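Local coordinates for pesticidal crystal protein CRY4AA (PDB 2C9K) that kills mosquito larvae by binding midgut epithelial cells and causing their colloid-osmotic lysis through pore formation, at residues D428-L440 against T448-V460. Residues are numbered along the deposited sequence; the frame is centred on the assembly and turned at random.
Sequences DNYSHILSFIKSL and TQVYTFAWTHSSV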
loop_
_atom_site.group_PDB
_atom_site.type_symbol
_atom_site.label_atom_id
_atom_site.label_comp_id
_atom_site.label_asym_id
_atom_site.label_seq_id
_atom_site.Cartn_x
_atom_site.Cartn_y
_atom_site.Cartn_z
ATOM N N ASP A 428 -17.408 7.715 5.319
ATOM C CA ASP A 428 -17.320 8.088 3.914
ATOM C C ASP A 428 -15.974 8.718 3.548
ATOM O O ASP A 428 -15.845 9.380 2.517
ATOM C CB ASP A 428 -18.437 9.071 3.581
ATOM C CG ASP A 428 -18.253 10.406 4.278
ATOM O OD1 ASP A 428 -18.203 10.431 5.527
ATOM O OD2 ASP A 428 -18.144 11.435 3.581
ATOM N N ASN A 429 -14.974 8.527 4.403
ATOM C CA ASN A 429 -13.646 9.060 4.136
ATOM C C ASN A 429 -12.596 8.386 5.002
ATOM O O ASN A 429 -12.244 8.904 6.060
ATOM C CB ASN A 429 -13.608 10.565 4.373
ATOM C CG ASN A 429 -12.302 11.186 3.917
ATOM O OD1 ASN A 429 -11.389 10.478 3.483
ATOM N ND2 ASN A 429 -12.205 12.510 4.010
ATOM N N TYR A 430 -12.103 7.234 4.549
ATOM C CA TYR A 430 -11.090 6.474 5.277
ATOM C C TYR A 430 -10.182 5.774 4.265
ATOM O O TYR A 430 -10.649 5.293 3.235
ATOM C CB TYR A 430 -11.765 5.446 6.193
ATOM C CG TYR A 430 -12.582 4.419 5.449
ATOM C CD1 TYR A 430 -12.069 3.154 5.179
ATOM C CD2 TYR A 430 -13.850 4.733 4.956
ATOM C CE1 TYR A 430 -12.797 2.231 4.430
ATOM C CE2 TYR A 430 -14.582 3.822 4.211
ATOM C CZ TYR A 430 -14.050 2.576 3.950
ATOM O OH TYR A 430 -14.762 1.677 3.191
ATOM N N SER A 431 -8.886 5.714 4.562
ATOM C CA SER A 431 -7.919 5.105 3.652
ATOM C C SER A 431 -7.551 3.662 3.977
ATOM O O SER A 431 -7.020 2.944 3.119
ATOM C CB SER A 431 -6.644 5.932 3.635
ATOM O OG SER A 431 -6.048 5.922 4.919
ATOM N N HIS A 432 -7.809 3.235 5.209
ATOM C CA HIS A 432 -7.480 1.869 5.595
ATOM C C HIS A 432 -8.577 1.251 6.436
ATOM O O HIS A 432 -9.362 1.960 7.052
ATOM C CB HIS A 432 -6.161 1.829 6.379
ATOM C CG HIS A 432 -4.942 2.114 5.551
ATOM N ND1 HIS A 432 -4.656 3.365 5.047
ATOM C CD2 HIS A 432 -3.916 1.312 5.173
ATOM C CE1 HIS A 432 -3.507 3.322 4.396
ATOM N NE2 HIS A 432 -3.037 2.090 4.459
ATOM N N ILE A 433 -8.625 -0.079 6.444
ATOM C CA ILE A 433 -9.602 -0.838 7.222
ATOM C C ILE A 433 -8.859 -1.902 8.033
ATOM O O ILE A 433 -7.826 -2.419 7.592
ATOM C CB ILE A 433 -10.624 -1.570 6.314
ATOM C CG1 ILE A 433 -9.919 -2.691 5.538
ATOM C CG2 ILE A 433 -11.315 -0.568 5.381
ATOM C CD1 ILE A 433 -10.866 -3.587 4.772
ATOM N N LEU A 434 -9.380 -2.241 9.206
ATOM C CA LEU A 434 -8.730 -3.247 10.045
ATOM C C LEU A 434 -8.722 -4.584 9.317
ATOM O O LEU A 434 -9.702 -4.944 8.673
ATOM C CB LEU A 434 -9.458 -3.398 11.387
ATOM C CG LEU A 434 -8.665 -4.299 12.339
ATOM C CD1 LEU A 434 -7.391 -3.580 12.749
ATOM C CD2 LEU A 434 -9.492 -4.658 13.557
ATOM N N SER A 435 -7.638 -5.337 9.416
ATOM C CA SER A 435 -7.604 -6.609 8.717
ATOM C C SER A 435 -7.210 -7.787 9.586
ATOM O O SER A 435 -7.458 -8.930 9.225
ATOM C CB SER A 435 -6.652 -6.522 7.524
ATOM O OG SER A 435 -5.317 -6.349 7.949
ATOM N N PHE A 436 -6.619 -7.505 10.742
ATOM C CA PHE A 436 -6.146 -8.564 11.633
ATOM C C PHE A 436 -5.566 -7.986 12.932
ATOM O O PHE A 436 -5.144 -6.826 12.973
ATOM C CB PHE A 436 -5.034 -9.332 10.915
ATOM C CG PHE A 436 -4.906 -10.767 11.323
ATOM C CD1 PHE A 436 -5.805 -11.720 10.844
ATOM C CD2 PHE A 436 -3.849 -11.180 12.129
ATOM C CE1 PHE A 436 -5.648 -13.065 11.154
ATOM C CE2 PHE A 436 -3.683 -12.529 12.446
ATOM C CZ PHE A 436 -4.585 -13.473 11.955
ATOM N N ILE A 437 -5.543 -8.799 13.986
ATOM C CA ILE A 437 -4.961 -8.388 15.266
ATOM C C ILE A 437 -4.127 -9.532 15.840
ATOM O O ILE A 437 -4.688 -10.516 16.303
ATOM C CB ILE A 437 -6.024 -8.018 16.306
ATOM C CG1 ILE A 437 -6.766 -6.751 15.881
ATOM C CG2 ILE A 437 -5.360 -7.785 17.647
ATOM C CD1 ILE A 437 -7.806 -6.285 16.893
ATOM N N LYS A 438 -2.800 -9.409 15.791
ATOM C CA LYS A 438 -1.907 -10.438 16.325
ATOM C C LYS A 438 -1.461 -10.029 17.711
ATOM O O LYS A 438 -1.663 -8.890 18.121
ATOM C CB LYS A 438 -0.668 -10.625 15.434
ATOM C CG LYS A 438 -0.844 -11.655 14.339
ATOM C CD LYS A 438 0.326 -11.686 13.381
ATOM C CE LYS A 438 1.583 -12.256 14.022
ATOM N NZ LYS A 438 1.562 -13.731 14.193
ATOM N N SER A 439 -0.830 -10.950 18.427
ATOM C CA SER A 439 -0.378 -10.653 19.773
ATOM C C SER A 439 0.837 -11.496 20.158
ATOM O O SER A 439 0.910 -12.678 19.816
ATOM C CB SER A 439 -1.524 -10.921 20.745
ATOM O OG SER A 439 -1.421 -10.119 21.903
ATOM N N LEU A 440 1.797 -10.876 20.844
ATOM C CA LEU A 440 2.992 -11.571 21.319
ATOM C C LEU A 440 2.891 -11.631 22.836
ATOM O O LEU A 440 2.777 -10.604 23.501
ATOM C CB LEU A 440 4.271 -10.827 20.913
ATOM C CG LEU A 440 5.601 -11.164 21.622
ATOM C CD1 LEU A 440 5.836 -12.662 21.658
ATOM C CD2 LEU A 440 6.755 -10.477 20.895
ATOM N N THR A 448 2.632 -9.420 30.553
ATOM C CA THR A 448 2.515 -8.401 29.525
ATOM C C THR A 448 2.257 -9.040 28.181
ATOM O O THR A 448 2.602 -10.193 27.955
ATOM C CB THR A 448 3.783 -7.559 29.405
ATOM O OG1 THR A 448 4.912 -8.424 29.317
ATOM C CG2 THR A 448 3.943 -6.661 30.593
ATOM N N GLN A 449 1.656 -8.264 27.289
ATOM C CA GLN A 449 1.319 -8.725 25.948
ATOM C C GLN A 449 1.348 -7.509 25.026
ATOM O O GLN A 449 0.852 -6.440 25.389
ATOM C CB GLN A 449 -0.080 -9.335 25.973
ATOM C CG GLN A 449 -0.479 -10.100 24.738
ATOM C CD GLN A 449 -1.910 -10.618 24.825
ATOM O OE1 GLN A 449 -2.403 -11.282 23.912
ATOM N NE2 GLN A 449 -2.580 -10.315 25.927
ATOM N N VAL A 450 1.956 -7.669 23.852
ATOM C CA VAL A 450 2.050 -6.592 22.862
ATOM C C VAL A 450 1.158 -6.925 21.666
ATOM O O VAL A 450 1.221 -8.033 21.125
ATOM C CB VAL A 450 3.495 -6.417 22.344
ATOM C CG1 VAL A 450 3.515 -5.443 21.194
ATOM C CG2 VAL A 450 4.386 -5.906 23.449
ATOM N N TYR A 451 0.330 -5.973 21.249
ATOM C CA TYR A 451 -0.554 -6.214 20.117
ATOM C C TYR A 451 -0.135 -5.398 18.905
ATOM O O TYR A 451 0.610 -4.425 19.016
ATOM C CB TYR A 451 -2.004 -5.833 20.447
ATOM C CG TYR A 451 -2.621 -6.500 21.661
ATOM C CD1 TYR A 451 -2.359 -6.037 22.952
ATOM C CD2 TYR A 451 -3.509 -7.562 21.514
ATOM C CE1 TYR A 451 -2.971 -6.614 24.064
ATOM C CE2 TYR A 451 -4.122 -8.144 22.611
ATOM C CZ TYR A 451 -3.854 -7.669 23.884
ATOM O OH TYR A 451 -4.482 -8.243 24.972
ATOM N N THR A 452 -0.626 -5.808 17.746
ATOM C CA THR A 452 -0.380 -5.093 16.510
ATOM C C THR A 452 -1.701 -5.133 15.771
ATOM O O THR A 452 -2.397 -6.150 15.777
ATOM C CB THR A 452 0.683 -5.763 15.639
ATOM O OG1 THR A 452 0.429 -7.165 15.584
ATOM C CG2 THR A 452 2.069 -5.511 16.189
ATOM N N PHE A 453 -2.059 -4.019 15.156
ATOM C CA PHE A 453 -3.300 -3.937 14.409
ATOM C C PHE A 453 -2.944 -3.823 12.936
ATOM O O PHE A 453 -2.270 -2.885 12.526
ATOM C CB PHE A 453 -4.114 -2.733 14.890
ATOM C CG PHE A 453 -4.505 -2.815 16.348
ATOM C CD1 PHE A 453 -3.570 -2.569 17.352
ATOM C CD2 PHE A 453 -5.792 -3.212 16.718
ATOM C CE1 PHE A 453 -3.906 -2.721 18.698
ATOM C CE2 PHE A 453 -6.136 -3.366 18.060
ATOM C CZ PHE A 453 -5.192 -3.122 19.049
ATOM N N ALA A 454 -3.370 -4.811 12.158
ATOM C CA ALA A 454 -3.100 -4.854 10.726
ATOM C C ALA A 454 -4.101 -3.988 9.978
ATOM O O ALA A 454 -5.280 -3.967 10.313
ATOM C CB ALA A 454 -3.184 -6.281 10.230
ATOM N N TRP A 455 -3.625 -3.285 8.962
ATOM C CA TRP A 455 -4.472 -2.414 8.169
ATOM C C TRP A 455 -4.200 -2.587 6.687
ATOM O O TRP A 455 -3.057 -2.547 6.257
ATOM C CB TRP A 455 -4.227 -0.948 8.551
ATOM C CG TRP A 455 -4.518 -0.632 9.987
ATOM C CD1 TRP A 455 -3.635 -0.630 11.021
ATOM C CD2 TRP A 455 -5.798 -0.310 10.548
ATOM N NE1 TRP A 455 -4.283 -0.331 12.195
ATOM C CE2 TRP A 455 -5.612 -0.131 11.932
ATOM C CE3 TRP A 455 -7.085 -0.157 10.013
ATOM C CZ2 TRP A 455 -6.662 0.194 12.792
ATOM C CZ3 TRP A 455 -8.129 0.168 10.869
ATOM C CH2 TRP A 455 -7.911 0.340 12.241
ATOM N N THR A 456 -5.254 -2.784 5.907
ATOM C CA THR A 456 -5.107 -2.927 4.468
ATOM C C THR A 456 -5.695 -1.684 3.806
ATOM O O THR A 456 -6.536 -1.003 4.400
ATOM C CB THR A 456 -5.818 -4.189 3.952
ATOM O OG1 THR A 456 -7.157 -4.236 4.459
ATOM C CG2 THR A 456 -5.064 -5.424 4.391
ATOM N N HIS A 457 -5.257 -1.377 2.589
ATOM C CA HIS A 457 -5.761 -0.188 1.903
ATOM C C HIS A 457 -7.224 -0.333 1.475
ATOM O O HIS A 457 -7.597 -1.336 0.857
ATOM C CB HIS A 457 -4.912 0.121 0.678
ATOM C CG HIS A 457 -5.051 1.530 0.205
ATOM N ND1 HIS A 457 -4.256 2.552 0.674
ATOM C CD2 HIS A 457 -5.932 2.098 -0.648
ATOM C CE1 HIS A 457 -4.641 3.692 0.129
ATOM N NE2 HIS A 457 -5.657 3.443 -0.677
ATOM N N SER A 458 -8.043 0.671 1.780
ATOM C CA SER A 458 -9.465 0.618 1.440
ATOM C C SER A 458 -9.761 0.721 -0.054
ATOM O O SER A 458 -10.909 0.907 -0.456
ATOM C CB SER A 458 -10.235 1.708 2.189
ATOM O OG SER A 458 -9.910 2.993 1.701
ATOM N N SER A 459 -8.729 0.602 -0.879
ATOM C CA SER A 459 -8.924 0.659 -2.321
ATOM C C SER A 459 -9.116 -0.750 -2.858
ATOM O O SER A 459 -9.438 -0.931 -4.030
ATOM C CB SER A 459 -7.716 1.285 -3.013
ATOM O OG SER A 459 -6.579 0.440 -2.917
ATOM N N VAL A 460 -8.909 -1.743 -1.997
ATOM C CA VAL A 460 -9.053 -3.139 -2.391
ATOM C C VAL A 460 -10.523 -3.527 -2.495
ATOM O O VAL A 460 -11.326 -3.170 -1.642
ATOM C CB VAL A 460 -8.344 -4.066 -1.386
ATOM C CG1 VAL A 460 -8.397 -5.514 -1.879
ATOM C CG2 VAL A 460 -6.899 -3.602 -1.188
#
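Leu434 lays its CD1 methyl over a face of the Trp455 indole, 3.9 Å from the centroid of the six-membered ring and 12° off its normal, a CH-pi contact. With CG anti to the backbone N (chi1 -172°), the same methyl also reaches the rim of the Phe453 ring, near its plane, and touches Phe453 CB. On the same side of the sheet as Leu434 and Trp455, Ile437 runs side by side with Phe453, its CD1 3.6 Å from CE2. The branched ends of Leu434 and Ile437 thus present methyls that pack on the Trp455 face and against the Phe453 ring.

Two residues, Ser435 and Phe436, face the single Ala454 here, a beta bulge in an antiparallel hairpin. Ser435 N donates to Ala454 O (2.9 Å) and Ala454 N to Phe436 O (2.8 Å). Alanine is small enough for Phe436 CB to sit 3.6 Å from its CB while the phenyl ring leads away.

Toward the polar edge, His457 turns its edge to the face of His432, centroids 5.1 Å apart and planes at 69°. His432 ND1 donates to Ser431 OG in the ring plane, which helps fix the ring's rotation; that hydroxyl also hydrogen-bonds Pro410 O. Ser458, compact and polar, closes this end: its OG donates to Tyr430 O (2.9 Å), and its N makes a straight bond to Ser431 O (2.8 Å).

Strand 450-457 is the centre of a three-stranded sheet, flanked by 432-440 and 262-267, in the second, beta-prism domain of the toxin. Trp455 and Leu434 face strand 353-362 of a neighbouring sheet. At the histidine end, Arg261 bonds His432 NE2, and both histidines touch helix 5-16.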